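PDB 3PU5: extracellular solute-binding protein, which probably binds a small solute, perhaps a polyamine, outside the cytoplasm and delivers it to an ABC transporter for uptake. Local coordinates for residues K85-P88 with S89-D92; Y277-N281 with R282-Y286; E288-K291 with H292-S296. All coordinates share one frame; numbering follows the deposited sequence.

Overall arrangement
The three contacts are local turns in a periplasmic-binding-protein fold. They follow one another along the chain, all in loops, contact 1 including a short 3-10 segment. Contact 1 lies between helix 67-75 and strand 106-107. Contacts 2 and 3 share the loop between helices 265-275 and 305-322. Contacts 1 and 2 have centres about 15 Å apart and touch: D92 O lies 2.8 Å from R282 N, a probable hydrogen bond. Contacts 2 and 3 have centres about 10 Å apart and meet by packing, with Y286 CZ close to L294 CD2. Contacts 1 and 3 do not touch, their nearest atoms being about 11 Å apart. Contact 2 thus bridges the other two.

Contact 1 (K85-P88 with S89-D92); sequences KSVP and SLAD
V87 meets L90 twice, through its backbone carbonyl and through its side chain. L90 N donates to V87 O at 2.9 Å with an N-H...O angle of 159°. Beside this bond the two side chains pack at an angle to one another. V87 CB lies 3.9 Å from L90 CD1, and V87 CG1 lies 4.0 Å from L90 CG. The CG1 branch of V87 points away from its own backbone N (chi1 -176°), which brings it alongside the leucine branch point. L90 CB and CG also lie close to V87 O, so the carbonyl is flanked by the leucine side chain as well as bonded to its amide. One residue further on, A91 N donates to P88 O at 3.0 Å. A91 CB rests 3.4 Å from the same P88 O. The bonds from L90 to V87, A91 to P88 and D92 to S89 each span three residues. This is the spacing of a 3-10 helix, and P88 stands in its first turn. Further out, helix 252-262 lies against the start of the turn: V87 touches K256 and N260, and P88 touches N260. S89 OG is hydrogen-bonded to N260 O, which ties the 3-10 segment to that helix. L263, just beyond the helix, packs against S89 and L90. L90 O accepts a hydrogen bond from K98 NZ.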
loop_
_atom_site.group_PDB
_atom_site.type_symbol
_atom_site.label_atom_id
_atom_site.label_comp_id
_atom_site.label_asym_id
_atom_site.label_seq_id
_atom_site.Cartn_x
_atom_site.Cartn_y
_atom_site.Cartn_z
ATOM N N LYS A 85 -7.996 20.429 -12.887
ATOM C CA LYS A 85 -9.014 20.930 -13.807
ATOM C C LYS A 85 -9.943 19.801 -14.225
ATOM O O LYS A 85 -11.165 19.924 -14.130
ATOM C CB LYS A 85 -8.375 21.538 -15.060
ATOM C CG LYS A 85 -7.749 22.907 -14.857
ATOM C CD LYS A 85 -6.229 22.844 -14.776
ATOM C CE LYS A 85 -5.740 22.387 -13.407
ATOM N NZ LYS A 85 -4.267 22.607 -13.224
ATOM N N SER A 86 -9.357 18.696 -14.683
ATOM C CA SER A 86 -10.135 17.583 -15.214
ATOM C C SER A 86 -10.631 16.617 -14.131
ATOM O O SER A 86 -11.636 15.937 -14.310
ATOM C CB SER A 86 -9.322 16.828 -16.264
ATOM O OG SER A 86 -8.047 16.472 -15.759
ATOM N N VAL A 87 -9.910 16.550 -13.020
ATOM C CA VAL A 87 -10.267 15.666 -11.917
ATOM C C VAL A 87 -10.117 16.469 -10.624
ATOM O O VAL A 87 -9.093 16.391 -9.955
ATOM C CB VAL A 87 -9.364 14.388 -11.882
ATOM C CG1 VAL A 87 -9.816 13.418 -10.785
ATOM C CG2 VAL A 87 -9.353 13.685 -13.245
ATOM N N PRO A 88 -11.143 17.262 -10.283
ATOM C CA PRO A 88 -11.093 18.208 -9.162
ATOM C C PRO A 88 -10.627 17.584 -7.848
ATOM O O PRO A 88 -9.944 18.244 -7.080
ATOM C CB PRO A 88 -12.545 18.690 -9.055
ATOM C CG PRO A 88 -13.077 18.553 -10.443
ATOM C CD PRO A 88 -12.434 17.316 -10.996
ATOM N N SER A 89 -10.981 16.327 -7.597
ATOM C CA SER A 89 -10.553 15.649 -6.367
ATOM C C SER A 89 -9.035 15.648 -6.170
ATOM O O SER A 89 -8.552 15.598 -5.033
ATOM C CB SER A 89 -11.086 14.215 -6.316
ATOM O OG SER A 89 -12.486 14.199 -6.093
ATOM N N LEU A 90 -8.280 15.696 -7.265
ATOM C CA LEU A 90 -6.820 15.675 -7.152
ATOM C C LEU A 90 -6.296 16.845 -6.313
ATOM O O LEU A 90 -5.193 16.780 -5.758
ATOM C CB LEU A 90 -6.161 15.671 -8.534
ATOM C CG LEU A 90 -6.261 14.366 -9.327
ATOM C CD1 LEU A 90 -5.667 14.524 -10.735
ATOM C CD2 LEU A 90 -5.574 13.223 -8.575
ATOM N N ALA A 91 -7.086 17.911 -6.212
ATOM C CA ALA A 91 -6.682 19.061 -5.403
ATOM C C ALA A 91 -6.621 18.702 -3.922
ATOM O O ALA A 91 -5.905 19.343 -3.153
ATOM C CB ALA A 91 -7.624 20.246 -5.631
ATOM N N ASP A 92 -7.365 17.669 -3.528
ATOM C CA ASP A 92 -7.413 17.247 -2.127
ATOM C C ASP A 92 -6.518 16.053 -1.810
ATOM O O ASP A 92 -6.541 15.526 -0.700
ATOM C CB ASP A 92 -8.849 16.950 -1.730
ATOM C CG ASP A 92 -9.740 18.151 -1.907
ATOM O OD1 ASP A 92 -9.325 19.250 -1.483
ATOM O OD2 ASP A 92 -10.833 18.008 -2.488
#

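Contact 2 (Y277-N281 with R282-Y286); sequences YGAVN and RKVQY
N281 reaches forward with its side chain to the backbone N-H of K283. Residues N281 to V284 form a type I beta turn, in which V284 N donates to N281 O at 3.2 Å. From N281, CB touches V284 CG2 loosely at 4.2 Å. CG is swung opposite the backbone N (chi1 -170°), and this carries the amide toward the backbone of the next two residues. N281 OD1 then accepts from K283 N at 2.9 Å. The donor lies in the carbonyl plane, on a lone pair. This side-chain carbonyl bond to the amide two residues on is an Asx turn, built into the beta turn. K283 CB lies 3.2 Å from N281 OD1, beside the bonded amide. The other end of the side-chain amide, ND2, is hydrogen-bonded to L263 O, so both ends of the group have partners and its rotation is fixed. Beyond the turn the chain comes back alongside 277-281. A279 CB packs on V284 CG2 at 3.9 Å, and V284 CG1 sits over one face of the Y286 ring near its rim. A279 N donates to Y286 OH at 2.7 Å, nearly straight at 172°, and lies near the plane of the ring. A water joins Y286 OH to A279 O, and a second water donates to both N281 O and V284 O. The phenol oxygen therefore accepts a backbone N-H and also bonds a water. In N281 the amide oxygen accepts an N-H while the nitrogen donates to a carbonyl, so a flipped amide would lose both bonds.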
loop_
_atom_site.group_PDB
_atom_site.type_symbol
_atom_site.label_atom_id
_atom_site.label_comp_id
_atom_site.label_asym_id
_atom_site.label_seq_id
_atom_site.Cartn_x
_atom_site.Cartn_y
_atom_site.Cartn_z
ATOM N N TYR A 277 -8.330 0.891 5.402
ATOM C CA TYR A 277 -7.261 1.560 4.669
ATOM C C TYR A 277 -7.240 3.044 5.015
ATOM O O TYR A 277 -8.212 3.584 5.564
ATOM C CB TYR A 277 -7.490 1.464 3.160
ATOM C CG TYR A 277 -7.309 0.096 2.536
ATOM C CD1 TYR A 277 -6.524 -0.885 3.135
ATOM C CD2 TYR A 277 -7.904 -0.199 1.320
ATOM C CE1 TYR A 277 -6.355 -2.131 2.538
ATOM C CE2 TYR A 277 -7.743 -1.434 0.721
ATOM C CZ TYR A 277 -6.968 -2.391 1.326
ATOM O OH TYR A 277 -6.817 -3.611 0.704
ATOM N N GLY A 278 -6.134 3.703 4.663
ATOM C CA GLY A 278 -6.047 5.145 4.736
ATOM C C GLY A 278 -6.467 5.785 3.424
ATOM O O GLY A 278 -6.092 5.306 2.356
ATOM N N ALA A 279 -7.238 6.870 3.513
ATOM C CA ALA A 279 -7.700 7.607 2.340
ATOM C C ALA A 279 -6.637 8.577 1.857
ATOM O O ALA A 279 -5.925 9.182 2.665
ATOM C CB ALA A 279 -8.969 8.367 2.661
ATOM N N VAL A 280 -6.544 8.739 0.541
ATOM C CA VAL A 280 -5.596 9.683 -0.045
ATOM C C VAL A 280 -6.196 11.088 -0.191
ATOM O O VAL A 280 -5.515 12.025 -0.593
ATOM C CB VAL A 280 -5.079 9.194 -1.413
ATOM C CG1 VAL A 280 -4.374 7.842 -1.261
ATOM C CG2 VAL A 280 -6.234 9.090 -2.409
ATOM N N ASN A 281 -7.477 11.226 0.131
ATOM C CA ASN A 281 -8.133 12.529 0.141
ATOM C C ASN A 281 -8.020 13.114 1.558
ATOM O O ASN A 281 -8.502 12.513 2.517
ATOM C CB ASN A 281 -9.593 12.375 -0.287
ATOM C CG ASN A 281 -10.287 13.713 -0.539
ATOM O OD1 ASN A 281 -10.141 14.660 0.233
ATOM N ND2 ASN A 281 -11.063 13.782 -1.609
ATOM N N ARG A 282 -7.349 14.257 1.693
ATOM C CA ARG A 282 -7.104 14.838 3.004
ATOM C C ARG A 282 -8.375 15.317 3.714
ATOM O O ARG A 282 -8.335 15.617 4.906
ATOM C CB ARG A 282 -6.098 15.994 2.910
ATOM C CG ARG A 282 -6.662 17.230 2.240
ATOM C CD ARG A 282 -5.753 18.446 2.442
ATOM N NE ARG A 282 -4.395 18.241 1.941
ATOM C CZ ARG A 282 -4.035 18.409 0.673
ATOM N NH1 ARG A 282 -4.937 18.788 -0.226
ATOM N NH2 ARG A 282 -2.771 18.205 0.306
ATOM N N LYS A 283 -9.486 15.403 2.987
ATOM C CA LYS A 283 -10.741 15.885 3.566
ATOM C C LYS A 283 -11.428 14.820 4.417
ATOM O O LYS A 283 -12.274 15.137 5.259
ATOM C CB LYS A 283 -11.707 16.304 2.472
ATOM C CG LYS A 283 -11.435 17.643 1.815
ATOM C CD LYS A 283 -12.619 17.964 0.921
ATOM C CE LYS A 283 -12.685 19.430 0.534
ATOM N NZ LYS A 283 -14.113 19.818 0.308
ATOM N N VAL A 284 -11.085 13.556 4.189
ATOM C CA VAL A 284 -11.765 12.459 4.886
ATOM C C VAL A 284 -11.556 12.489 6.406
ATOM O O VAL A 284 -10.425 12.559 6.884
ATOM C CB VAL A 284 -11.368 11.075 4.313
ATOM C CG1 VAL A 284 -11.897 9.963 5.187
ATOM C CG2 VAL A 284 -11.891 10.918 2.885
ATOM N N GLN A 285 -12.657 12.435 7.155
ATOM C CA GLN A 285 -12.605 12.368 8.608
ATOM C C GLN A 285 -13.188 11.031 9.033
ATOM O O GLN A 285 -14.263 10.635 8.577
ATOM C CB GLN A 285 -13.370 13.546 9.225
ATOM C CG GLN A 285 -12.960 14.899 8.603
ATOM C CD GLN A 285 -13.401 16.113 9.419
ATOM O OE1 GLN A 285 -13.640 16.014 10.623
ATOM N NE2 GLN A 285 -13.499 17.267 8.764
ATOM N N TYR A 286 -12.462 10.323 9.884
ATOM C CA TYR A 286 -12.766 8.919 10.159
ATOM C C TYR A 286 -13.707 8.718 11.332
ATOM O O TYR A 286 -13.778 9.546 12.246
ATOM C CB TYR A 286 -11.480 8.135 10.409
ATOM C CG TYR A 286 -10.568 8.083 9.205
ATOM C CD1 TYR A 286 -10.781 7.163 8.190
ATOM C CD2 TYR A 286 -9.496 8.959 9.083
ATOM C CE1 TYR A 286 -9.958 7.115 7.086
ATOM C CE2 TYR A 286 -8.663 8.916 7.982
ATOM C CZ TYR A 286 -8.911 7.998 6.986
ATOM O OH TYR A 286 -8.081 7.943 5.895
HETATM O O HOH W 1 -6.554 9.902 5.303
HETATM O O HOH W 2 -7.896 12.134 5.418
#

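Contact 3 (E288-K291 with H292-S296); sequences EKLK and HRLPS
K289 O is gripped by two nitrogens of one guanidinium group. R293 NE donates to K289 O at 2.8 Å, nearly in line with the C=O bond, and R293 NH2 donates to the same K289 O at 3.0 Å. The oxygen lies at the edge of the guanidinium, close to its plane. Just beyond, L290 O takes two backbone bonds, from R293 N at 3.0 Å and from L294 N at 2.9 Å. These bonds, to the third and fourth residues on, close a compact turn in the surface loop between helices 265-275 and 305-322 of the solute-binding-protein fold. R293 starts with CG set between its backbone N and carbonyl carbon (chi1 48°), then runs extended from CG to NE, and so reaches back across the turn to K289. Beyond K289, the same guanidinium makes salt bridges with two acids of helix 214-223: NH2 to D222 and NH1 to E221. The turn is thus tied to that helix through one arginine. The two carboxylates probably offset the charge of R293, while the carbonyl of K289 accepts hydrogen bonds from its NE and NH2. L290 and R293 also touch F218 of the same helix. H292 is exposed at the protein surface. H292 NE2 donates to E288 OE1 at 3.2 Å with an angle of 149°, which is a His-carboxylate pair. The oxygen lies in the ring plane, but the carboxylate is turned 55° from that plane and is met from above its own. The aliphatic part of K291 lies over one face of the ring, with CD in an off-centre CH-pi contact 4.2 Å from the centroid. A water links the two halves of the turn, donating to E288 O and accepting from H292 N, 2.7 Å from each.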
loop_
_atom_site.group_PDB
_atom_site.type_symbol
_atom_site.label_atom_id
_atom_site.label_comp_id
_atom_site.label_asym_id
_atom_site.label_seq_id
_atom_site.Cartn_x
_atom_site.Cartn_y
_atom_site.Cartn_z
ATOM N N GLU A 288 -15.003 6.531 14.707
ATOM C CA GLU A 288 -14.333 6.184 15.952
ATOM C C GLU A 288 -13.500 4.918 15.811
ATOM O O GLU A 288 -12.536 4.725 16.536
ATOM C CB GLU A 288 -15.367 5.989 17.066
ATOM C CG GLU A 288 -16.030 7.273 17.528
ATOM C CD GLU A 288 -15.117 8.120 18.399
ATOM O OE1 GLU A 288 -14.306 7.546 19.161
ATOM O OE2 GLU A 288 -15.216 9.364 18.326
ATOM N N LYS A 289 -13.880 4.053 14.875
ATOM C CA LYS A 289 -13.174 2.793 14.676
ATOM C C LYS A 289 -11.727 2.994 14.223
ATOM O O LYS A 289 -10.865 2.160 14.505
ATOM C CB LYS A 289 -13.928 1.908 13.680
ATOM C CG LYS A 289 -13.629 0.439 13.831
ATOM C CD LYS A 289 -14.761 -0.422 13.281
ATOM C CE LYS A 289 -14.865 -0.301 11.763
ATOM N NZ LYS A 289 -15.849 -1.268 11.177
ATOM N N LEU A 290 -11.453 4.108 13.547
ATOM C CA LEU A 290 -10.144 4.303 12.923
ATOM C C LEU A 290 -9.460 5.618 13.283
ATOM O O LEU A 290 -8.237 5.736 13.209
ATOM C CB LEU A 290 -10.294 4.202 11.404
ATOM C CG LEU A 290 -10.622 2.788 10.936
ATOM C CD1 LEU A 290 -11.146 2.773 9.499
ATOM C CD2 LEU A 290 -9.392 1.916 11.079
ATOM N N LYS A 291 -10.275 6.604 13.647
ATOM C CA LYS A 291 -9.838 7.968 13.929
ATOM C C LYS A 291 -8.597 8.029 14.820
ATOM O O LYS A 291 -7.697 8.850 14.606
ATOM C CB LYS A 291 -10.998 8.702 14.603
ATOM C CG LYS A 291 -10.768 10.135 14.983
ATOM C CD LYS A 291 -11.988 10.622 15.774
ATOM C CE LYS A 291 -12.065 12.140 15.799
ATOM N NZ LYS A 291 -10.803 12.734 16.320
ATOM N N HIS A 292 -8.551 7.155 15.817
ATOM C CA HIS A 292 -7.503 7.225 16.824
ATOM C C HIS A 292 -6.259 6.385 16.517
ATOM O O HIS A 292 -5.241 6.512 17.203
ATOM C CB HIS A 292 -8.074 6.864 18.204
ATOM C CG HIS A 292 -9.286 7.665 18.579
ATOM N ND1 HIS A 292 -9.243 9.031 18.783
ATOM C CD2 HIS A 292 -10.576 7.299 18.766
ATOM C CE1 HIS A 292 -10.452 9.467 19.085
ATOM N NE2 HIS A 292 -11.280 8.439 19.083
ATOM N N ARG A 293 -6.320 5.537 15.497
ATOM C CA ARG A 293 -5.210 4.610 15.262
ATOM C C ARG A 293 -4.627 4.594 13.845
ATOM O O ARG A 293 -3.440 4.309 13.663
ATOM C CB ARG A 293 -5.568 3.191 15.737
ATOM C CG ARG A 293 -6.914 2.688 15.267
ATOM C CD ARG A 293 -7.298 1.407 15.986
ATOM N NE ARG A 293 -8.585 0.909 15.512
ATOM C CZ ARG A 293 -9.038 -0.328 15.699
ATOM N NH1 ARG A 293 -8.305 -1.219 16.350
ATOM N NH2 ARG A 293 -10.228 -0.674 15.223
ATOM N N LEU A 294 -5.452 4.884 12.847
ATOM C CA LEU A 294 -4.961 4.998 11.487
ATOM C C LEU A 294 -3.860 6.048 11.435
ATOM O O LEU A 294 -4.028 7.147 11.959
ATOM C CB LEU A 294 -6.091 5.407 10.558
ATOM C CG LEU A 294 -5.809 5.161 9.081
ATOM C CD1 LEU A 294 -5.935 3.681 8.808
ATOM C CD2 LEU A 294 -6.785 5.956 8.230
ATOM N N PRO A 295 -2.722 5.717 10.804
ATOM C CA PRO A 295 -1.638 6.713 10.740
ATOM C C PRO A 295 -2.063 7.904 9.883
ATOM O O PRO A 295 -2.759 7.728 8.879
ATOM C CB PRO A 295 -0.495 5.949 10.050
ATOM C CG PRO A 295 -1.225 4.886 9.219
ATOM C CD PRO A 295 -2.355 4.455 10.130
ATOM N N SER A 296 -1.639 9.096 10.286
ATOM C CA SER A 296 -2.022 10.333 9.620
ATOM C C SER A 296 -1.575 10.372 8.161
ATOM O O SER A 296 -0.474 9.949 7.820
ATOM C CB SER A 296 -1.419 11.531 10.365
ATOM O OG SER A 296 -1.733 12.734 9.695
HETATM O O HOH W 3 -9.844 4.822 16.297
#